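Local coordinates for protein aromatic-amino-acid transaminase TyrB (Burkholderia cenocepacia K56-2Valvano, PDB 4WD2) that probably catalyses the reversible, pyridoxal-phosphate-dependent transfer of amino groups between aromatic amino acids and 2-oxo acids, at residues Tyr155-Tyr158 and Gly164-Phe167; Asp135-Asn140 and Leu184-Cys189; Tyr82-Gln87 and Pro96-Gly101; Val268-Glu271 and Ala275-Arg278. All blocks are in the same frame, centred on the assembly; numbering follows the deposited sequence.

Contact 1: residues Tyr155-Tyr158 and Gly164-Phe167; sequences YPYY and GLKF
A methyl group sits squarely over an aromatic ring: CD1 of Leu165 lies 3.6 Å from the centroid of the Tyr157 ring and 14° off its normal, a CH-pi contact over the middle of the face. CE1 is the ring atom closest to Leu165 CD1, at 3.5 Å. The tyrosine side chain starts out away from residues 164-167, yet with CG anti to the backbone N (chi1 -168°) its ring turns a face to the leucine methyl. Next to this pair runs the one backbone hydrogen bond between the segments, from Lys166 N to Tyr157 O at 2.8 Å; it is almost straight at 178°, with the donor in the carbonyl plane. Leu165 CA adds a CA-H...O contact of 3.5 Å to the same Tyr157 O, which thus meets two successive residues.

The arrangement is a short beta hairpin, strand 152-159 returning as the weakly bonded strand 164-165 at the edge of the large mixed sheet. Tyr158 and Leu165 form an antiparallel non-hydrogen-bonded pair with CA atoms 5.1 Å apart and diverging side chains. An inverse gamma turn centred on Lys166 then leads into helix 167-175, for which Lys166 is the N-cap residue. Its aliphatic chain lies along the first strand, CD reaching Tyr158 O at 3.3 Å and, more loosely, the ring of Pro156. Beyond the two segments, the Tyr157 hydroxyl is hydrogen-bonded to Val195 O and its ring stacks with His190, while the Leu165 side chain also packs on Val195 and Leu197.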
loop_
_atom_site.group_PDB
_atom_site.type_symbol
_atom_site.label_atom_id
_atom_site.label_comp_id
_atom_site.label_asym_id
_atom_site.label_seq_id
_atom_site.Cartn_x
_atom_site.Cartn_y
_atom_site.Cartn_z
ATOM N N TYR A 155 -21.203 -18.487 6.204
ATOM C CA TYR A 155 -21.576 -19.598 7.073
ATOM C C TYR A 155 -22.313 -19.025 8.284
ATOM O O TYR A 155 -22.106 -17.859 8.635
ATOM C CB TYR A 155 -20.346 -20.424 7.496
ATOM C CG TYR A 155 -19.201 -19.637 8.101
ATOM C CD1 TYR A 155 -19.241 -19.219 9.425
ATOM C CD2 TYR A 155 -18.060 -19.347 7.356
ATOM C CE1 TYR A 155 -18.183 -18.506 9.988
ATOM C CE2 TYR A 155 -16.999 -18.626 7.912
ATOM C CZ TYR A 155 -17.072 -18.212 9.226
ATOM O OH TYR A 155 -16.042 -17.501 9.784
ATOM N N PRO A 156 -23.201 -19.826 8.905
ATOM C CA PRO A 156 -23.921 -19.339 10.090
ATOM C C PRO A 156 -22.949 -18.949 11.193
ATOM O O PRO A 156 -21.924 -19.615 11.361
ATOM C CB PRO A 156 -24.776 -20.540 10.511
ATOM C CG PRO A 156 -24.925 -21.354 9.275
ATOM C CD PRO A 156 -23.652 -21.167 8.496
ATOM N N TYR A 157 -23.252 -17.890 11.933
ATOM C CA TYR A 157 -22.348 -17.474 12.994
ATOM C C TYR A 157 -23.114 -16.809 14.125
ATOM O O TYR A 157 -23.330 -17.414 15.168
ATOM C CB TYR A 157 -21.264 -16.537 12.442
ATOM C CG TYR A 157 -20.112 -16.293 13.404
ATOM C CD1 TYR A 157 -19.070 -17.201 13.513
ATOM C CD2 TYR A 157 -20.074 -15.157 14.201
ATOM C CE1 TYR A 157 -18.014 -16.986 14.389
ATOM C CE2 TYR A 157 -19.033 -14.937 15.085
ATOM C CZ TYR A 157 -18.002 -15.852 15.173
ATOM O OH TYR A 157 -16.962 -15.630 16.055
ATOM N N TYR A 158 -23.543 -15.570 13.916
ATOM C CA TYR A 158 -24.232 -14.846 14.978
ATOM C C TYR A 158 -25.623 -15.411 15.193
ATOM O O TYR A 158 -26.319 -15.767 14.233
ATOM C CB TYR A 158 -24.309 -13.353 14.667
ATOM C CG TYR A 158 -25.027 -12.549 15.723
ATOM C CD1 TYR A 158 -24.430 -12.289 16.951
ATOM C CD2 TYR A 158 -26.302 -12.044 15.492
ATOM C CE1 TYR A 158 -25.086 -11.554 17.923
ATOM C CE2 TYR A 158 -26.966 -11.303 16.457
ATOM C CZ TYR A 158 -26.353 -11.063 17.668
ATOM O OH TYR A 158 -27.008 -10.325 18.624
ATOM N N GLY A 164 -25.423 -14.675 20.862
ATOM C CA GLY A 164 -24.282 -15.564 20.966
ATOM C C GLY A 164 -23.910 -16.237 19.660
ATOM O O GLY A 164 -24.032 -15.651 18.582
ATOM N N LEU A 165 -23.449 -17.476 19.756
ATOM C CA LEU A 165 -22.882 -18.167 18.606
ATOM C C LEU A 165 -23.688 -19.397 18.192
ATOM O O LEU A 165 -24.046 -20.226 19.027
ATOM C CB LEU A 165 -21.443 -18.577 18.914
ATOM C CG LEU A 165 -20.673 -19.330 17.831
ATOM C CD1 LEU A 165 -20.217 -18.377 16.741
ATOM C CD2 LEU A 165 -19.495 -20.045 18.464
ATOM N N LYS A 166 -23.973 -19.511 16.897
ATOM C CA LYS A 166 -24.591 -20.716 16.356
ATOM C C LYS A 166 -23.513 -21.723 16.006
ATOM O O LYS A 166 -23.291 -22.003 14.831
ATOM C CB LYS A 166 -25.414 -20.407 15.105
ATOM C CG LYS A 166 -26.475 -19.354 15.275
ATOM C CD LYS A 166 -27.059 -18.976 13.918
ATOM C CE LYS A 166 -28.366 -19.683 13.642
ATOM N NZ LYS A 166 -29.528 -18.877 14.112
ATOM N N PHE A 167 -22.838 -22.266 17.012
ATOM C CA PHE A 167 -21.661 -23.069 16.726
ATOM C C PHE A 167 -21.955 -24.369 15.986
ATOM O O PHE A 167 -21.192 -24.764 15.109
ATOM C CB PHE A 167 -20.896 -23.402 17.995
ATOM C CG PHE A 167 -19.676 -24.218 17.726
ATOM C CD1 PHE A 167 -18.619 -23.675 17.005
ATOM C CD2 PHE A 167 -19.599 -25.537 18.136
ATOM C CE1 PHE A 167 -17.495 -24.434 16.729
ATOM C CE2 PHE A 167 -18.478 -26.294 17.862
ATOM C CZ PHE A 167 -17.428 -25.739 17.163
#

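Contact 2: residues Asp135-Asn140 and Leu184-Cys189; sequences DPSWEN and LLHACC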
loop_
_atom_site.group_PDB
_atom_site.type_symbol
_atom_site.label_atom_id
_atom_site.label_comp_id
_atom_site.label_asym_id
_atom_site.label_seq_id
_atom_site.Cartn_x
_atom_site.Cartn_y
_atom_site.Cartn_z
ATOM N N ASP A 135 -21.471 -14.947 9.119
ATOM C CA ASP A 135 -22.672 -14.130 9.041
ATOM C C ASP A 135 -22.956 -13.499 10.398
ATOM O O ASP A 135 -23.430 -14.186 11.298
ATOM C CB ASP A 135 -23.871 -14.971 8.588
ATOM C CG ASP A 135 -25.188 -14.233 8.729
ATOM O OD1 ASP A 135 -25.220 -13.019 8.455
ATOM O OD2 ASP A 135 -26.192 -14.870 9.117
ATOM N N PRO A 136 -22.656 -12.197 10.562
ATOM C CA PRO A 136 -22.045 -11.254 9.621
ATOM C C PRO A 136 -20.523 -11.205 9.772
ATOM O O PRO A 136 -19.965 -11.956 10.569
ATOM C CB PRO A 136 -22.668 -9.922 10.036
ATOM C CG PRO A 136 -22.747 -10.048 11.523
ATOM C CD PRO A 136 -23.051 -11.516 11.809
ATOM N N SER A 137 -19.864 -10.326 9.024
ATOM C CA SER A 137 -18.418 -10.179 9.150
ATOM C C SER A 137 -17.995 -8.735 8.898
ATOM O O SER A 137 -18.834 -7.885 8.620
ATOM C CB SER A 137 -17.696 -11.124 8.188
ATOM O OG SER A 137 -16.306 -11.173 8.464
ATOM N N TRP A 138 -16.698 -8.470 9.011
ATOM C CA TRP A 138 -16.131 -7.152 8.726
ATOM C C TRP A 138 -16.597 -6.662 7.360
ATOM O O TRP A 138 -16.557 -7.405 6.378
ATOM C CB TRP A 138 -14.598 -7.194 8.776
ATOM C CG TRP A 138 -13.944 -5.853 8.589
ATOM C CD1 TRP A 138 -14.265 -4.694 9.229
ATOM C CD2 TRP A 138 -12.846 -5.537 7.723
ATOM N NE1 TRP A 138 -13.448 -3.673 8.809
ATOM C CE2 TRP A 138 -12.566 -4.165 7.883
ATOM C CE3 TRP A 138 -12.076 -6.278 6.823
ATOM C CZ2 TRP A 138 -11.546 -3.518 7.180
ATOM C CZ3 TRP A 138 -11.062 -5.632 6.122
ATOM C CH2 TRP A 138 -10.808 -4.269 6.310
ATOM N N GLU A 139 -17.031 -5.408 7.315
ATOM C CA GLU A 139 -17.651 -4.819 6.131
ATOM C C GLU A 139 -16.806 -4.881 4.848
ATOM O O GLU A 139 -17.346 -4.784 3.749
ATOM C CB GLU A 139 -18.023 -3.355 6.416
ATOM C CG GLU A 139 -16.849 -2.452 6.821
ATOM C CD GLU A 139 -16.621 -2.393 8.329
ATOM O OE1 GLU A 139 -17.249 -3.184 9.066
ATOM O OE2 GLU A 139 -15.811 -1.549 8.773
ATOM N N ASN A 140 -15.495 -5.052 4.968
ATOM C CA ASN A 140 -14.651 -5.033 3.780
ATOM C C ASN A 140 -14.132 -6.404 3.344
ATOM O O ASN A 140 -13.412 -6.509 2.353
ATOM C CB ASN A 140 -13.487 -4.071 4.004
ATOM C CG ASN A 140 -13.953 -2.624 4.137
ATOM O OD1 ASN A 140 -14.833 -2.172 3.405
ATOM N ND2 ASN A 140 -13.372 -1.899 5.085
ATOM N N LEU A 184 -12.619 -17.632 5.901
ATOM C CA LEU A 184 -12.208 -16.454 6.664
ATOM C C LEU A 184 -12.713 -16.563 8.093
ATOM O O LEU A 184 -13.918 -16.691 8.335
ATOM C CB LEU A 184 -12.736 -15.165 6.023
ATOM C CG LEU A 184 -11.825 -14.343 5.105
ATOM C CD1 LEU A 184 -12.584 -13.129 4.598
ATOM C CD2 LEU A 184 -10.556 -13.890 5.806
ATOM N N LEU A 185 -11.790 -16.507 9.041
ATOM C CA LEU A 185 -12.137 -16.659 10.447
ATOM C C LEU A 185 -11.577 -15.517 11.280
ATOM O O LEU A 185 -10.411 -15.156 11.132
ATOM C CB LEU A 185 -11.615 -17.995 10.973
ATOM C CG LEU A 185 -12.134 -19.222 10.220
ATOM C CD1 LEU A 185 -11.117 -20.345 10.243
ATOM C CD2 LEU A 185 -13.464 -19.687 10.815
ATOM N N HIS A 186 -12.408 -14.939 12.143
ATOM C CA HIS A 186 -11.921 -13.975 13.112
ATOM C C HIS A 186 -11.201 -14.749 14.215
ATOM O O HIS A 186 -11.745 -15.707 14.759
ATOM C CB HIS A 186 -13.066 -13.140 13.686
ATOM C CG HIS A 186 -13.773 -12.295 12.670
ATOM N ND1 HIS A 186 -13.905 -10.931 12.804
ATOM C CD2 HIS A 186 -14.397 -12.625 11.514
ATOM C CE1 HIS A 186 -14.572 -10.453 11.766
ATOM N NE2 HIS A 186 -14.884 -11.461 10.971
ATOM N N ALA A 187 -9.974 -14.350 14.531
ATOM C CA ALA A 187 -9.207 -15.021 15.586
ATOM C C ALA A 187 -9.855 -14.833 16.955
ATOM O O ALA A 187 -9.861 -15.740 17.789
ATOM C CB ALA A 187 -7.778 -14.504 15.613
ATOM N N CYS A 188 -10.392 -13.639 17.173
ATOM C CA CYS A 188 -11.057 -13.269 18.418
ATOM C C CYS A 188 -11.578 -11.854 18.221
ATOM O O CYS A 188 -11.321 -11.256 17.175
ATOM C CB CYS A 188 -10.106 -13.332 19.615
ATOM S SG CYS A 188 -8.727 -12.185 19.498
ATOM N N CYS A 189 -12.298 -11.327 19.211
ATOM C CA CYS A 189 -12.808 -9.950 19.155
ATOM C C CYS A 189 -13.562 -9.692 17.856
ATOM O O CYS A 189 -13.221 -8.784 17.092
ATOM C CB CYS A 189 -11.657 -8.950 19.320
ATOM S SG CYS A 189 -10.812 -9.076 20.934
HETATM O O HOH W 1 -15.370 -14.011 8.490
#
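Residues 135-140 and 184-189 approach without backbone pairing: the nearest CA atoms, of Ser137 and His186, are 8.5 Å apart, and side chains bridge the distance. The first segment is an irregular loop with a cis peptide bond before Pro136; the second is the end of strand 182-186 and the turn after it.

Ser137 OG meets His186 NE2 at 2.9 Å in a hydrogen bond that either partner could donate. The hydroxyl approaches the imidazole at its edge, in the ring plane, placed there by a chi1 of -169° that sets OG anti to the serine N. A water binds Ser137 OG at 3.0 Å and donates to Leu184 O at 3.1 Å, tying the loop to the strand a second time. With a further hydrogen bond to His141 ND1, the serine oxygen has three polar partners, which should fix its rotation. Trp138 adds a looser approach, its backbone N 4.0 Å from His186 CE1.

The loop joins strand 131-135 to helix 141-147, and strand 182-186 lies between 131-135 and 215-220 in the parallel part of the central sheet of the class I and II aminotransferase fold. The indole of Trp138 turns from the strand to pack on Ser112 and Leu115 of helix 110-125, on Ile144 and on Ser292 of the second subunit.

Contact 3: residues Tyr82-Gln87 and Pro96-Gly101; sequences YRDAVQ and PARAAG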
loop_
_atom_site.group_PDB
_atom_site.type_symbol
_atom_site.label_atom_id
_atom_site.label_comp_id
_atom_site.label_asym_id
_atom_site.label_seq_id
_atom_site.Cartn_x
_atom_site.Cartn_y
_atom_site.Cartn_z
ATOM N N TYR A 82 11.272 -6.291 11.447
ATOM C CA TYR A 82 9.817 -6.216 11.616
ATOM C C TYR A 82 9.156 -7.586 11.431
ATOM O O TYR A 82 8.386 -8.029 12.287
ATOM C CB TYR A 82 9.227 -5.208 10.626
ATOM C CG TYR A 82 7.714 -5.034 10.634
ATOM C CD1 TYR A 82 6.887 -5.866 9.881
ATOM C CD2 TYR A 82 7.119 -3.996 11.345
ATOM C CE1 TYR A 82 5.509 -5.685 9.862
ATOM C CE2 TYR A 82 5.747 -3.808 11.330
ATOM C CZ TYR A 82 4.948 -4.651 10.586
ATOM O OH TYR A 82 3.585 -4.456 10.572
ATOM N N ARG A 83 9.450 -8.239 10.307
ATOM C CA ARG A 83 8.911 -9.570 9.996
ATOM C C ARG A 83 9.160 -10.583 11.117
ATOM O O ARG A 83 8.267 -11.348 11.504
ATOM C CB ARG A 83 9.523 -10.101 8.694
ATOM C CG ARG A 83 9.194 -9.289 7.459
ATOM C CD ARG A 83 10.109 -9.681 6.312
ATOM N NE ARG A 83 10.098 -11.121 6.101
ATOM C CZ ARG A 83 11.173 -11.847 5.821
ATOM N NH1 ARG A 83 12.364 -11.267 5.706
ATOM N NH2 ARG A 83 11.053 -13.156 5.647
ATOM N N ASP A 84 10.379 -10.587 11.637
ATOM C CA ASP A 84 10.725 -11.525 12.695
ATOM C C ASP A 84 9.988 -11.209 13.989
ATOM O O ASP A 84 9.500 -12.111 14.676
ATOM C CB ASP A 84 12.226 -11.527 12.937
ATOM C CG ASP A 84 12.617 -12.456 14.051
ATOM O OD1 ASP A 84 12.602 -13.681 13.820
ATOM O OD2 ASP A 84 12.924 -11.965 15.158
ATOM N N ALA A 85 9.911 -9.923 14.319
ATOM C CA ALA A 85 9.211 -9.479 15.519
ATOM C C ALA A 85 7.724 -9.804 15.419
ATOM O O ALA A 85 7.121 -10.294 16.368
ATOM C CB ALA A 85 9.413 -7.994 15.734
ATOM N N VAL A 86 7.136 -9.526 14.263
ATOM C CA VAL A 86 5.726 -9.813 14.041
ATOM C C VAL A 86 5.429 -11.303 14.146
ATOM O O VAL A 86 4.445 -11.706 14.767
ATOM C CB VAL A 86 5.271 -9.294 12.670
ATOM C CG1 VAL A 86 3.896 -9.839 12.314
ATOM C CG2 VAL A 86 5.265 -7.787 12.680
ATOM N N GLN A 87 6.288 -12.123 13.544
ATOM C CA GLN A 87 6.088 -13.569 13.558
ATOM C C GLN A 87 6.156 -14.114 14.985
ATOM O O GLN A 87 5.341 -14.950 15.393
ATOM C CB GLN A 87 7.124 -14.255 12.673
ATOM C CG GLN A 87 6.833 -15.717 12.429
ATOM C CD GLN A 87 7.977 -16.402 11.741
ATOM O OE1 GLN A 87 8.861 -16.960 12.388
ATOM N NE2 GLN A 87 7.979 -16.351 10.422
ATOM N N PRO A 96 6.851 -24.114 17.496
ATOM C CA PRO A 96 7.609 -25.094 16.707
ATOM C C PRO A 96 7.594 -24.808 15.201
ATOM O O PRO A 96 8.568 -25.098 14.519
ATOM C CB PRO A 96 6.902 -26.422 17.019
ATOM C CG PRO A 96 5.549 -26.032 17.542
ATOM C CD PRO A 96 5.790 -24.754 18.288
ATOM N N ALA A 97 6.507 -24.245 14.690
ATOM C CA ALA A 97 6.428 -23.912 13.272
ATOM C C ALA A 97 7.390 -22.781 12.938
ATOM O O ALA A 97 7.903 -22.697 11.819
ATOM C CB ALA A 97 5.010 -23.536 12.885
ATOM N N ARG A 98 7.621 -21.905 13.911
ATOM C CA ARG A 98 8.602 -20.834 13.754
ATOM C C ARG A 98 10.014 -21.402 13.758
ATOM O O ARG A 98 10.836 -21.036 12.925
ATOM C CB ARG A 98 8.428 -19.791 14.859
ATOM C CG ARG A 98 9.597 -18.853 15.084
ATOM C CD ARG A 98 9.156 -17.701 15.989
ATOM N NE ARG A 98 10.259 -16.817 16.368
ATOM C CZ ARG A 98 10.767 -15.856 15.601
ATOM N NH1 ARG A 98 10.296 -15.645 14.376
ATOM N NH2 ARG A 98 11.765 -15.111 16.055
ATOM N N ALA A 99 10.290 -22.322 14.675
ATOM C CA ALA A 99 11.629 -22.909 14.776
ATOM C C ALA A 99 11.967 -23.756 13.549
ATOM O O ALA A 99 13.129 -23.827 13.138
ATOM C CB ALA A 99 11.751 -23.742 16.046
ATOM N N ALA A 100 10.950 -24.380 12.959
ATOM C CA ALA A 100 11.146 -25.270 11.812
ATOM C C ALA A 100 11.088 -24.533 10.469
ATOM O O ALA A 100 11.149 -25.155 9.404
ATOM C CB ALA A 100 10.118 -26.384 11.837
ATOM N N GLY A 101 10.974 -23.212 10.518
ATOM C CA GLY A 101 10.951 -22.409 9.308
ATOM C C GLY A 101 9.760 -22.643 8.391
ATOM O O GLY A 101 9.858 -22.437 7.174
HETATM O O HOH W 2 10.576 -18.662 11.476
#
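Arg98 reaches from the short helix 96-99 to two acceptors one turn apart on helix 80-91, a helix-to-helix salt bridge at the protein surface. Its chain is extended from CG to NE, carrying the guanidinium to Asp84 and Gln87. Both terminal nitrogens grip the same carboxylate oxygen: NH2 donates to Asp84 OD1 at 2.8 Å, on the syn side, and NH1 donates to Asp84 OD1 at 3.1 Å from farther above the carboxylate plane. The two come from the same face of the carboxylate, whose plane is turned 45° from the guanidinium.

NH1 also donates to Gln87 OE1 at 2.8 Å, bent to 142° and arriving above the amide plane, although the oxygen lies near the plane of the guanidinium. Amide and guanidinium stand 77° apart. The other half of the glutamine amide is satisfied as well, NE2 bonding to Thr105 OG1 of strand 103-108 and to a glycerol probably left from crystallisation.

Helix 96-99 ends in a Schellman motif, with Gly101 at positive phi and Gly101 N bonded back to Arg98 O at 3.2 Å. A water links that turn to the glutamine, donating to Arg98 O at 2.8 Å and to Gln87 OE1 at 2.6 Å.

Contact 4: residues Val268-Glu271 and Ala275-Arg278; sequences VVCE and AAER
Apolar contact carries most of this junction. Cys270 CB lies 3.9 Å from Ala275 CB, and the sulfur turns over the next residue of the helix, SG standing 3.7 Å from Ala276 CA and somewhat farther from its methyl. With chi1 at -52°, SG is anti to the cysteine carbonyl carbon, which lays it alongside the helix backbone. Here the two segments come closest, the CA atoms of Cys270 and Ala276 being 5.3 Å apart. Glu271 packs here with its flat end: the carboxylate carbon CD is 3.8 Å from Ala275 CB. Its chi1 of 53° places CG between the backbone N and the carbonyl carbon, and a bend at chi2 folds the chain back over the methyl.

The motif is a tight strand-to-helix connection: strand 264-269, antiparallel to its neighbours in the large sheet of this aminotransferase fold, passes through Cys270 and Glu271 into helix 273-288. Just before the helix, Asp272 OD1 accepts a hydrogen bond from Ala275 N.

Polar linkage between the segments runs through water. One molecule donates to Glu271 OE2 at 3.0 Å and accepts from Arg278 NH2 at 3.0 Å, lying at the edge of the guanidinium, in its plane. The charged groups themselves do not touch, OE2 of Glu271 and NH2 of Arg278 being 4.7 Å apart. One guanidinium face rests on Ala275 CA.

Contacts between subunits form a third group. Arg278 donates from NE to Ile13 O and from NH2 to Phe10 O of the second subunit, whose Phe10 also packs against Val268 and Cys270.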
loop_
_atom_site.group_PDB
_atom_site.type_symbol
_atom_site.label_atom_id
_atom_site.label_comp_id
_atom_site.label_asym_id
_atom_site.label_seq_id
_atom_site.Cartn_x
_atom_site.Cartn_y
_atom_site.Cartn_z
ATOM N N VAL A 268 1.926 -17.095 6.403
ATOM C CA VAL A 268 1.380 -18.335 5.872
ATOM C C VAL A 268 2.158 -19.519 6.449
ATOM O O VAL A 268 3.388 -19.558 6.371
ATOM C CB VAL A 268 1.421 -18.352 4.330
ATOM C CG1 VAL A 268 0.756 -19.611 3.789
ATOM C CG2 VAL A 268 0.736 -17.112 3.774
ATOM N N VAL A 269 1.432 -20.461 7.049
ATOM C CA VAL A 269 2.028 -21.650 7.649
ATOM C C VAL A 269 2.010 -22.792 6.648
ATOM O O VAL A 269 0.942 -23.191 6.183
ATOM C CB VAL A 269 1.277 -22.078 8.915
ATOM C CG1 VAL A 269 1.964 -23.269 9.573
ATOM C CG2 VAL A 269 1.154 -20.913 9.885
ATOM N N CYS A 270 3.185 -23.327 6.324
ATOM C CA CYS A 270 3.314 -24.293 5.231
ATOM C C CYS A 270 3.811 -25.656 5.710
ATOM O O CYS A 270 4.229 -25.800 6.859
ATOM C CB CYS A 270 4.257 -23.746 4.156
ATOM S SG CYS A 270 3.820 -22.091 3.580
ATOM N N GLU A 271 3.774 -26.652 4.824
ATOM C CA GLU A 271 4.072 -28.028 5.214
ATOM C C GLU A 271 5.546 -28.248 5.577
ATOM O O GLU A 271 5.857 -29.122 6.390
ATOM C CB GLU A 271 3.644 -29.006 4.108
ATOM C CG GLU A 271 4.182 -28.696 2.717
ATOM C CD GLU A 271 3.228 -27.859 1.869
ATOM O OE1 GLU A 271 2.596 -26.919 2.404
ATOM O OE2 GLU A 271 3.115 -28.147 0.658
ATOM N N ALA A 275 8.658 -25.298 1.250
ATOM C CA ALA A 275 7.381 -24.746 0.812
ATOM C C ALA A 275 7.191 -23.300 1.279
ATOM O O ALA A 275 6.715 -22.453 0.513
ATOM C CB ALA A 275 6.226 -25.623 1.311
ATOM N N ALA A 276 7.558 -23.019 2.528
ATOM C CA ALA A 276 7.418 -21.676 3.087
ATOM C C ALA A 276 8.210 -20.645 2.289
ATOM O O ALA A 276 7.764 -19.509 2.106
ATOM C CB ALA A 276 7.860 -21.661 4.543
ATOM N N GLU A 277 9.385 -21.044 1.809
ATOM C CA GLU A 277 10.231 -20.145 1.037
ATOM C C GLU A 277 9.664 -19.909 -0.375
ATOM O O GLU A 277 9.756 -18.809 -0.912
ATOM C CB GLU A 277 11.663 -20.694 1.004
ATOM C CG GLU A 277 12.480 -20.263 2.241
ATOM C CD GLU A 277 13.417 -21.336 2.797
ATOM O OE1 GLU A 277 13.264 -21.676 3.990
ATOM O OE2 GLU A 277 14.323 -21.809 2.071
ATOM N N ARG A 278 9.058 -20.935 -0.965
ATOM C CA ARG A 278 8.435 -20.766 -2.276
ATOM C C ARG A 278 7.219 -19.858 -2.132
ATOM O O ARG A 278 6.990 -18.972 -2.960
ATOM C CB ARG A 278 8.022 -22.106 -2.894
ATOM C CG ARG A 278 9.177 -23.061 -3.149
ATOM C CD ARG A 278 8.757 -24.241 -4.018
ATOM N NE ARG A 278 7.504 -24.854 -3.575
ATOM C CZ ARG A 278 7.417 -25.858 -2.709
ATOM N NH1 ARG A 278 8.512 -26.380 -2.169
ATOM N NH2 ARG A 278 6.230 -26.337 -2.370
HETATM O O HOH W 3 5.586 -28.868 -0.795
#

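In the fold
Contacts 1, 2 and 4 reach the same large mixed sheet, while contact 3 joins two helices outside it. Contact 2 is the most central, a buried pairing with its centre about 7 Å from the centre of the chain; contact 4 is also buried although its centre is about 24 Å from it, partly under the second subunit. Contacts 1 and 3 lie at the surface, one relying on a backbone bond and a CH-pi contact, the other on a salt bridge and an amide hydrogen bond. Contact 1 is nested in the loop closed by contact 2, and they meet where Tyr155 OH approaches Leu184 O at 2.7 Å. Contacts 3 and 4 adjoin as Gly101 O packs on Ala276 CB at 3.4 Å.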